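Local coordinates for protein putative phosphosugar isomerase (Silicibacter pomeroyi DSS-3, PDB 3FJ1) that is of unproven function but, as a double-SIS-domain protein, probably binds phosphosugars and may act as a sugar isomerase or aminotransferase, at residues 7-16 against 314-322; 259-267 against 301-312. All blocks are in the same frame, centred on the assembly; numbering follows the deposited sequence.

Interaction 1. Residues 7-16 against 314-322; sequences TRMRREIDEI and VSFYSMVEA
Glu-321 meets Thr-7 and Arg-10 where the first turn of the N-terminal helix passes the C-terminal one, and the pair illustrates how a single buried carboxylate can organise a helix-helix contact. The segments run nearly antiparallel, at 158°, with axes 9.8 Å apart. Thr-7 is the N-cap: its OG1 donates to Glu-321 OE2 at 2.7 Å, on the anti side and tilted out of the carboxylate plane, while accepting from Arg-10 N. A bend at chi2 (-76°) folds the Glu-321 chain back toward this helix start, which would probably help stabilise a charged carboxylate.

The tight side is apolar. Met-9, a selenomethionine with CG anti to the backbone N and an extended chain, slides past Glu-321 CB to set its CE 3.4 Å from Tyr-317 O and beside Val-320 CG1. Ile-13 CD1 packs 3.8 Å from Tyr-317 CB. One turn on, Ile-16 and Val-314 touch tip to tip through their CG2 methyls, more loosely, at 4.1 Å.

The other flank is polar and watered. In the conformer described, Arg-10 grips Asp-14 side-on through NE and NH2, which probably helps steady the guanidinium; Ser-318 OG lies at the guanidinium edge, in the guanidinium plane, 2.9 Å from NH1 though the bond is bent (139°). One water joins Arg-10 NH1 to Ser-318 O and Glu-321 OE1; a second links Thr-7 N to Glu-321 OE2. Ser-318 OG also bonds to Ile-193 O, and Arg-10 NH2 to Ser-191 O.

The contact thus ties helix 8-41 to helix 308-326. Helix 153-171 adds Thr-153 against Ile-16 and Tyr-317, Tyr-317 OH bonds Glu-222 of helix 217-231, and that helix also packs on Met-9 and Val-320 through Thr-230.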
loop_
_atom_site.group_PDB
_atom_site.type_symbol
_atom_site.label_atom_id
_atom_site.label_comp_id
_atom_site.label_asym_id
_atom_site.label_seq_id
_atom_site.Cartn_x
_atom_site.Cartn_y
_atom_site.Cartn_z
ATOM N N THR A 7 -23.885 -2.445 -21.802
ATOM C CA THR A 7 -22.530 -1.913 -21.765
ATOM C C THR A 7 -21.484 -3.033 -21.838
ATOM O O THR A 7 -21.746 -4.159 -21.422
ATOM C CB THR A 7 -22.226 -1.124 -20.446
ATOM O OG1 THR A 7 -22.282 -2.017 -19.315
ATOM C CG2 THR A 7 -23.225 0.079 -20.239
ATOM N N ARG A 8 -20.292 -2.705 -22.315
ATOM C CA ARG A 8 -19.211 -3.672 -22.351
ATOM C C ARG A 8 -18.900 -4.142 -20.928
ATOM O O ARG A 8 -18.599 -5.300 -20.695
ATOM C CB ARG A 8 -17.971 -3.075 -23.035
ATOM C CG ARG A 8 -16.848 -4.065 -23.317
ATOM C CD ARG A 8 -17.304 -5.232 -24.209
ATOM N NE ARG A 8 -17.486 -4.832 -25.603
ATOM C CZ ARG A 8 -18.090 -5.572 -26.530
ATOM N NH1 ARG A 8 -18.602 -6.755 -26.210
ATOM N NH2 ARG A 8 -18.201 -5.096 -27.777
HETATM N N MSE A 9 -18.985 -3.225 -19.972
HETATM C CA MSE A 9 -18.730 -3.578 -18.573
HETATM C C MSE A 9 -19.698 -4.657 -18.135
HETATM O O MSE A 9 -19.299 -5.650 -17.531
HETATM C CB MSE A 9 -18.864 -2.360 -17.661
HETATM C CG MSE A 9 -18.554 -2.666 -16.235
HETATM SE SE MSE A 9 -18.579 -1.055 -15.125
HETATM C CE MSE A 9 -18.220 -1.869 -13.369
ATOM N N ARG A 10 -20.981 -4.475 -18.443
ATOM C CA ARG A 10 -21.981 -5.488 -18.074
ATOM C C ARG A 10 -21.764 -6.812 -18.800
ATOM O O ARG A 10 -21.923 -7.866 -18.204
ATOM C CB ARG A 10 -23.410 -5.002 -18.315
ATOM C CG ARG A 10 -24.478 -5.972 -17.774
ATOM C CD ARG A 10 -24.491 -6.061 -16.237
ATOM N NE ARG A 10 -24.666 -7.432 -15.774
ATOM C CZ ARG A 10 -24.740 -7.787 -14.490
ATOM N NH1 ARG A 10 -24.750 -6.870 -13.533
ATOM N NH2 ARG A 10 -24.877 -9.057 -14.171
ATOM N N ARG A 11 -21.432 -6.762 -20.088
ATOM C CA ARG A 11 -21.171 -7.982 -20.853
ATOM C C ARG A 11 -20.075 -8.778 -20.131
ATOM O O ARG A 11 -20.160 -9.984 -19.987
ATOM C CB ARG A 11 -20.628 -7.658 -22.248
ATOM C CG ARG A 11 -21.578 -6.988 -23.219
ATOM C CD ARG A 11 -22.498 -7.956 -23.817
ATOM N NE ARG A 11 -23.387 -7.359 -24.818
ATOM C CZ ARG A 11 -24.509 -7.923 -25.227
ATOM N NH1 ARG A 11 -24.910 -9.067 -24.695
ATOM N NH2 ARG A 11 -25.269 -7.311 -26.132
ATOM N N GLU A 12 -19.056 -8.065 -19.673
ATOM C CA GLU A 12 -17.947 -8.778 -19.110
ATOM C C GLU A 12 -18.282 -9.304 -17.704
ATOM O O GLU A 12 -17.872 -10.413 -17.371
ATOM C CB GLU A 12 -16.658 -7.986 -19.326
ATOM C CG GLU A 12 -16.391 -7.950 -20.847
ATOM C CD GLU A 12 -15.216 -7.113 -21.308
ATOM O OE1 GLU A 12 -14.384 -6.690 -20.484
ATOM O OE2 GLU A 12 -15.103 -6.914 -22.542
ATOM N N ILE A 13 -19.080 -8.576 -16.927
ATOM C CA ILE A 13 -19.563 -9.076 -15.644
ATOM C C ILE A 13 -20.393 -10.361 -15.856
ATOM O O ILE A 13 -20.262 -11.324 -15.069
ATOM C CB ILE A 13 -20.405 -8.007 -14.889
ATOM C CG1 ILE A 13 -19.532 -6.835 -14.442
ATOM C CG2 ILE A 13 -21.100 -8.636 -13.679
ATOM C CD1 ILE A 13 -20.335 -5.571 -14.010
ATOM N N ASP A 14 -21.226 -10.410 -16.888
ATOM C CA ASP A 14 -22.043 -11.604 -17.130
ATOM C C ASP A 14 -21.222 -12.777 -17.681
ATOM O O ASP A 14 -21.696 -13.916 -17.706
ATOM C CB ASP A 14 -23.220 -11.278 -18.027
ATOM C CG ASP A 14 -24.304 -10.532 -17.289
ATOM O OD1 ASP A 14 -24.547 -10.869 -16.115
ATOM O OD2 ASP A 14 -24.893 -9.598 -17.866
ATOM N N GLU A 15 -20.018 -12.489 -18.156
ATOM C CA GLU A 15 -19.070 -13.560 -18.555
ATOM C C GLU A 15 -18.174 -14.055 -17.421
ATOM O O GLU A 15 -17.470 -15.043 -17.631
ATOM C CB GLU A 15 -18.124 -13.077 -19.669
ATOM C CG GLU A 15 -18.795 -12.742 -20.992
ATOM C CD GLU A 15 -17.918 -11.974 -21.997
ATOM O OE1 GLU A 15 -16.840 -11.455 -21.618
ATOM O OE2 GLU A 15 -18.348 -11.855 -23.196
ATOM N N ILE A 16 -18.165 -13.376 -16.251
ATOM C CA ILE A 16 -17.279 -13.779 -15.148
ATOM C C ILE A 16 -17.479 -15.238 -14.701
ATOM O O ILE A 16 -16.509 -15.987 -14.610
ATOM C CB ILE A 16 -17.317 -12.797 -13.931
ATOM C CG1 ILE A 16 -16.612 -11.472 -14.250
ATOM C CG2 ILE A 16 -16.686 -13.438 -12.642
ATOM C CD1 ILE A 16 -16.891 -10.336 -13.233
ATOM N N VAL A 314 -17.842 -9.051 -7.210
ATOM C CA VAL A 314 -18.740 -9.228 -8.371
ATOM C C VAL A 314 -20.047 -8.425 -8.137
ATOM O O VAL A 314 -20.537 -7.712 -9.050
ATOM C CB VAL A 314 -18.984 -10.709 -8.722
ATOM C CG1 VAL A 314 -20.125 -10.839 -9.745
ATOM C CG2 VAL A 314 -17.657 -11.375 -9.279
ATOM N N SER A 315 -20.600 -8.525 -6.934
ATOM C CA SER A 315 -21.798 -7.745 -6.601
ATOM C C SER A 315 -21.509 -6.232 -6.698
ATOM O O SER A 315 -22.327 -5.449 -7.192
ATOM C CB SER A 315 -22.338 -8.128 -5.238
ATOM O OG SER A 315 -22.878 -9.461 -5.262
ATOM N N PHE A 316 -20.338 -5.833 -6.222
ATOM C CA PHE A 316 -19.945 -4.428 -6.307
ATOM C C PHE A 316 -19.866 -3.965 -7.762
ATOM O O PHE A 316 -20.342 -2.871 -8.096
ATOM C CB PHE A 316 -18.595 -4.194 -5.607
ATOM C CG PHE A 316 -18.084 -2.778 -5.753
ATOM C CD1 PHE A 316 -18.532 -1.789 -4.930
ATOM C CD2 PHE A 316 -17.159 -2.449 -6.722
ATOM C CE1 PHE A 316 -18.060 -0.488 -5.073
ATOM C CE2 PHE A 316 -16.708 -1.156 -6.872
ATOM C CZ PHE A 316 -17.145 -0.189 -6.056
ATOM N N TYR A 317 -19.211 -4.766 -8.603
ATOM C CA TYR A 317 -19.056 -4.433 -10.023
ATOM C C TYR A 317 -20.419 -4.200 -10.671
ATOM O O TYR A 317 -20.632 -3.264 -11.447
ATOM C CB TYR A 317 -18.342 -5.557 -10.779
ATOM C CG TYR A 317 -16.854 -5.776 -10.485
ATOM C CD1 TYR A 317 -15.990 -4.721 -10.182
ATOM C CD2 TYR A 317 -16.303 -7.046 -10.626
ATOM C CE1 TYR A 317 -14.623 -4.947 -9.969
ATOM C CE2 TYR A 317 -14.938 -7.276 -10.411
ATOM C CZ TYR A 317 -14.112 -6.224 -10.097
ATOM O OH TYR A 317 -12.758 -6.490 -9.886
ATOM N N SER A 318 -21.327 -5.111 -10.346
ATOM C CA SER A 318 -22.703 -5.074 -10.806
ATOM C C SER A 318 -23.407 -3.789 -10.326
ATOM O O SER A 318 -24.061 -3.125 -11.112
ATOM C CB SER A 318 -23.431 -6.337 -10.329
ATOM O OG SER A 318 -24.797 -6.299 -10.712
HETATM N N MSE A 319 -23.243 -3.422 -9.055
HETATM C CA MSE A 319 -23.796 -2.156 -8.535
HETATM C C MSE A 319 -23.265 -0.938 -9.322
HETATM O O MSE A 319 -24.050 -0.083 -9.804
HETATM C CB MSE A 319 -23.520 -2.006 -7.043
HETATM C CG MSE A 319 -24.124 -0.781 -6.363
HETATM SE SE MSE A 319 -23.090 0.853 -6.663
HETATM C CE MSE A 319 -21.604 0.439 -5.432
ATOM N N VAL A 320 -21.940 -0.904 -9.520
ATOM C CA VAL A 320 -21.289 0.221 -10.237
ATOM C C VAL A 320 -21.783 0.318 -11.687
ATOM O O VAL A 320 -22.103 1.403 -12.164
ATOM C CB VAL A 320 -19.757 0.116 -10.170
ATOM C CG1 VAL A 320 -19.053 1.125 -11.124
ATOM C CG2 VAL A 320 -19.261 0.327 -8.695
ATOM N N GLU A 321 -21.890 -0.807 -12.377
ATOM C CA GLU A 321 -22.366 -0.765 -13.766
ATOM C C GLU A 321 -23.805 -0.234 -13.806
ATOM O O GLU A 321 -24.146 0.576 -14.679
ATOM C CB GLU A 321 -22.239 -2.136 -14.422
ATOM C CG GLU A 321 -22.478 -2.137 -15.928
ATOM C CD GLU A 321 -23.929 -2.028 -16.353
ATOM O OE1 GLU A 321 -24.865 -2.511 -15.632
ATOM O OE2 GLU A 321 -24.134 -1.487 -17.477
ATOM N N ALA A 322 -24.661 -0.701 -12.893
ATOM C CA ALA A 322 -26.045 -0.247 -12.864
ATOM C C ALA A 322 -26.092 1.257 -12.549
ATOM O O ALA A 322 -26.892 1.984 -13.115
ATOM C CB ALA A 322 -26.854 -1.035 -11.838
HETATM O O HOH W 1 -25.792 -2.257 -19.474
HETATM O O HOH W 2 -25.227 -4.014 -13.419
#

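Interaction 2. Residues 259-267 against 301-312; sequences GFAAGDAAE and RSGHALTDPLSL
Arg-301 and Asp-308 between them hold the backbone of 261-263, a case of side chains securing a loop that has no regular structure of its own. Among the hydrogen bonds, Arg-301 NH1 reaches Ala-261 O at 2.9 Å, in the carbonyl plane and on a lone pair; a bend at chi2 (-73°) helps turn the guanidinium flat against the loop backbone, with Gly-263 N over the centre of one face. Gly-263 N in turn donates to the anti lone pair of Asp-308 OD2, 2.8 Å away. OD1 takes Ser-302 N and Ser-302 OG from opposite faces of its plane, which, with the Gly-263 bond on OD2, should restrict the carboxylate's rotation.

Gly-263 centres an inverse gamma turn in the loop from strand 257-259 to helix 267-279, a strand-to-helix connection of the second SIS domain's parallel-sheet fold.

The direct salt bridge is Glu-267 with Arg-301: OE2 lies in the guanidinium plane, 3.0 Å from NH2, while NH2 approaches from well above the carboxylate plane. Asp-308 OD2 joins this network only at long range, by charge alone. A water bridges OE2 to Arg-301 NE, and Thr-288 OG1 also bonds OE2.

Apolar contacts fill the inner end. Leu-312 CB meets the edge of the Phe-260 ring at 3.9 Å, and Ala-262 CB rests 3.6 Å from Asp-308 CB. At the outer end Asp-264 CB touches Ala-305 CB at 3.5 Å, while Asp-264 OD2 bonds Tyr-84 OH of the second subunit.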
loop_
_atom_site.group_PDB
_atom_site.type_symbol
_atom_site.label_atom_id
_atom_site.label_comp_id
_atom_site.label_asym_id
_atom_site.label_seq_id
_atom_site.Cartn_x
_atom_site.Cartn_y
_atom_site.Cartn_z
ATOM N N GLY A 259 -19.018 -1.452 3.692
ATOM C CA GLY A 259 -18.164 -2.398 4.388
ATOM C C GLY A 259 -18.154 -3.776 3.743
ATOM O O GLY A 259 -19.178 -4.461 3.718
ATOM N N PHE A 260 -16.988 -4.154 3.217
ATOM C CA PHE A 260 -16.740 -5.471 2.640
ATOM C C PHE A 260 -16.441 -6.458 3.760
ATOM O O PHE A 260 -15.351 -6.441 4.339
ATOM C CB PHE A 260 -15.608 -5.425 1.611
ATOM C CG PHE A 260 -16.018 -4.765 0.312
ATOM C CD1 PHE A 260 -16.670 -5.491 -0.643
ATOM C CD2 PHE A 260 -15.763 -3.423 0.064
ATOM C CE1 PHE A 260 -17.043 -4.900 -1.845
ATOM C CE2 PHE A 260 -16.114 -2.830 -1.123
ATOM C CZ PHE A 260 -16.745 -3.545 -2.073
ATOM N N ALA A 261 -17.443 -7.283 4.070
ATOM C CA ALA A 261 -17.318 -8.348 5.087
ATOM C C ALA A 261 -17.425 -9.749 4.470
ATOM O O ALA A 261 -18.432 -10.077 3.843
ATOM C CB ALA A 261 -18.400 -8.176 6.174
ATOM N N ALA A 262 -16.368 -10.551 4.614
ATOM C CA ALA A 262 -16.368 -11.941 4.223
ATOM C C ALA A 262 -16.805 -12.750 5.441
ATOM O O ALA A 262 -16.778 -12.245 6.567
ATOM C CB ALA A 262 -14.939 -12.376 3.779
ATOM N N GLY A 263 -17.218 -13.997 5.218
ATOM C CA GLY A 263 -17.574 -14.919 6.311
ATOM C C GLY A 263 -16.314 -15.536 6.888
ATOM O O GLY A 263 -16.053 -16.736 6.729
ATOM N N ASP A 264 -15.546 -14.710 7.586
ATOM C CA ASP A 264 -14.291 -15.104 8.184
ATOM C C ASP A 264 -14.184 -14.451 9.560
ATOM O O ASP A 264 -15.165 -13.897 10.065
ATOM C CB ASP A 264 -13.125 -14.754 7.229
ATOM C CG ASP A 264 -12.861 -13.246 7.108
ATOM O OD1 ASP A 264 -13.621 -12.471 7.718
ATOM O OD2 ASP A 264 -11.857 -12.881 6.400
ATOM N N ALA A 265 -13.009 -14.540 10.174
ATOM C CA ALA A 265 -12.782 -13.983 11.521
ATOM C C ALA A 265 -12.922 -12.461 11.606
ATOM O O ALA A 265 -13.113 -11.914 12.690
ATOM C CB ALA A 265 -11.396 -14.413 12.046
ATOM N N ALA A 266 -12.843 -11.787 10.455
ATOM C CA ALA A 266 -12.970 -10.332 10.388
ATOM C C ALA A 266 -14.414 -9.861 10.212
ATOM O O ALA A 266 -14.684 -8.654 10.279
ATOM C CB ALA A 266 -12.119 -9.795 9.253
ATOM N N GLU A 267 -15.345 -10.789 10.033
ATOM C CA GLU A 267 -16.730 -10.400 9.824
ATOM C C GLU A 267 -17.252 -9.623 11.024
ATOM O O GLU A 267 -17.799 -8.545 10.867
ATOM C CB GLU A 267 -17.632 -11.630 9.578
ATOM C CG GLU A 267 -18.968 -11.253 8.952
ATOM C CD GLU A 267 -19.907 -12.417 8.738
ATOM O OE1 GLU A 267 -19.622 -13.539 9.194
ATOM O OE2 GLU A 267 -20.950 -12.208 8.097
ATOM N N ARG A 301 -22.453 -15.996 0.054
ATOM C CA ARG A 301 -21.317 -16.639 0.646
ATOM C C ARG A 301 -20.859 -17.800 -0.262
ATOM O O ARG A 301 -21.665 -18.375 -1.005
ATOM C CB ARG A 301 -21.645 -17.105 2.063
ATOM C CG ARG A 301 -21.884 -15.982 3.051
ATOM C CD ARG A 301 -20.584 -15.295 3.425
ATOM N NE ARG A 301 -20.712 -14.211 4.392
ATOM C CZ ARG A 301 -20.351 -12.942 4.186
ATOM N NH1 ARG A 301 -19.858 -12.520 3.020
ATOM N NH2 ARG A 301 -20.474 -12.075 5.181
ATOM N N SER A 302 -19.566 -18.110 -0.190
ATOM C CA SER A 302 -18.902 -19.010 -1.138
ATOM C C SER A 302 -18.557 -20.431 -0.663
ATOM O O SER A 302 -18.251 -21.281 -1.495
ATOM C CB SER A 302 -17.612 -18.344 -1.606
ATOM O OG SER A 302 -16.624 -18.405 -0.612
ATOM N N GLY A 303 -18.610 -20.679 0.643
ATOM C CA GLY A 303 -18.155 -21.951 1.210
ATOM C C GLY A 303 -16.809 -21.895 1.909
ATOM O O GLY A 303 -16.441 -22.830 2.618
ATOM N N HIS A 304 -16.061 -20.802 1.719
ATOM C CA HIS A 304 -14.725 -20.661 2.344
ATOM C C HIS A 304 -14.381 -19.182 2.525
ATOM O O HIS A 304 -14.650 -18.356 1.650
ATOM C CB HIS A 304 -13.650 -21.343 1.486
ATOM C CG HIS A 304 -12.342 -21.543 2.186
ATOM N ND1 HIS A 304 -11.405 -20.540 2.327
ATOM C CD2 HIS A 304 -11.809 -22.642 2.776
ATOM C CE1 HIS A 304 -10.361 -21.007 2.989
ATOM N NE2 HIS A 304 -10.581 -22.282 3.269
ATOM N N ALA A 305 -13.767 -18.866 3.663
ATOM C CA ALA A 305 -13.330 -17.515 3.982
ATOM C C ALA A 305 -12.573 -16.850 2.843
ATOM O O ALA A 305 -12.775 -15.663 2.565
ATOM C CB ALA A 305 -12.422 -17.543 5.199
ATOM N N LEU A 306 -11.671 -17.578 2.180
ATOM C CA LEU A 306 -10.793 -16.945 1.195
ATOM C C LEU A 306 -11.418 -16.655 -0.183
ATOM O O LEU A 306 -10.920 -15.831 -0.927
ATOM C CB LEU A 306 -9.500 -17.765 1.048
ATOM C CG LEU A 306 -8.618 -17.751 2.308
ATOM C CD1 LEU A 306 -7.395 -18.667 2.149
ATOM C CD2 LEU A 306 -8.219 -16.314 2.618
ATOM N N THR A 307 -12.483 -17.361 -0.532
ATOM C CA THR A 307 -13.190 -17.129 -1.785
ATOM C C THR A 307 -14.331 -16.115 -1.608
ATOM O O THR A 307 -14.791 -15.530 -2.584
ATOM C CB THR A 307 -13.720 -18.475 -2.397
ATOM O OG1 THR A 307 -14.218 -19.310 -1.345
ATOM C CG2 THR A 307 -12.567 -19.241 -3.124
ATOM N N ASP A 308 -14.754 -15.852 -0.374
ATOM C CA ASP A 308 -15.862 -14.929 -0.126
ATOM C C ASP A 308 -15.696 -13.552 -0.762
ATOM O O ASP A 308 -16.642 -13.033 -1.327
ATOM C CB ASP A 308 -16.181 -14.782 1.371
ATOM C CG ASP A 308 -17.146 -15.867 1.909
ATOM O OD1 ASP A 308 -17.587 -16.783 1.171
ATOM O OD2 ASP A 308 -17.432 -15.788 3.114
ATOM N N PRO A 309 -14.501 -12.940 -0.657
ATOM C CA PRO A 309 -14.335 -11.615 -1.258
ATOM C C PRO A 309 -14.608 -11.529 -2.764
ATOM O O PRO A 309 -15.036 -10.486 -3.221
ATOM C CB PRO A 309 -12.891 -11.241 -0.899
ATOM C CG PRO A 309 -12.627 -11.998 0.356
ATOM C CD PRO A 309 -13.306 -13.327 0.118
ATOM N N LEU A 310 -14.382 -12.607 -3.509
ATOM C CA LEU A 310 -14.648 -12.600 -4.939
ATOM C C LEU A 310 -16.145 -12.439 -5.223
ATOM O O LEU A 310 -16.552 -11.734 -6.167
ATOM C CB LEU A 310 -14.083 -13.855 -5.595
ATOM C CG LEU A 310 -12.551 -13.922 -5.748
ATOM C CD1 LEU A 310 -12.205 -15.317 -6.181
ATOM C CD2 LEU A 310 -11.998 -12.850 -6.714
ATOM N N SER A 311 -16.984 -13.066 -4.401
ATOM C CA SER A 311 -18.412 -12.904 -4.571
ATOM C C SER A 311 -18.799 -11.411 -4.316
ATOM O O SER A 311 -19.570 -10.793 -5.059
ATOM C CB SER A 311 -19.135 -13.866 -3.613
ATOM O OG SER A 311 -20.524 -13.581 -3.585
ATOM N N LEU A 312 -18.232 -10.823 -3.273
ATOM C CA LEU A 312 -18.541 -9.434 -2.912
ATOM C C LEU A 312 -18.151 -8.436 -4.006
ATOM O O LEU A 312 -18.889 -7.522 -4.304
ATOM C CB LEU A 312 -17.810 -9.063 -1.615
ATOM C CG LEU A 312 -18.020 -9.957 -0.399
ATOM C CD1 LEU A 312 -17.244 -9.429 0.802
ATOM C CD2 LEU A 312 -19.535 -10.045 -0.086
HETATM O O HOH W 3 -10.536 -14.383 4.606
HETATM O O HOH W 4 -21.432 -14.756 6.978
#

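Helix 308-326 serves both contacts: interaction 2 uses its start and the loop before it, interaction 1 a stretch further along, their centres about 19 Å apart. The two meet directly where Phe-316 CD1 packs 3.8 Å from Phe-260 CZ. Interaction 1 is the more fully buried, although not the nearer to the chain's centre, and joins segments almost 300 residues apart in sequence, with methyl packing on one flank and a carboxylate bound to a helix cap. Interaction 2, only partly buried, stays within the second SIS domain and relies on charged side chains gripping backbone atoms of a loop; it also borders the second subunit, whereas interaction 1 lies entirely within its own chain.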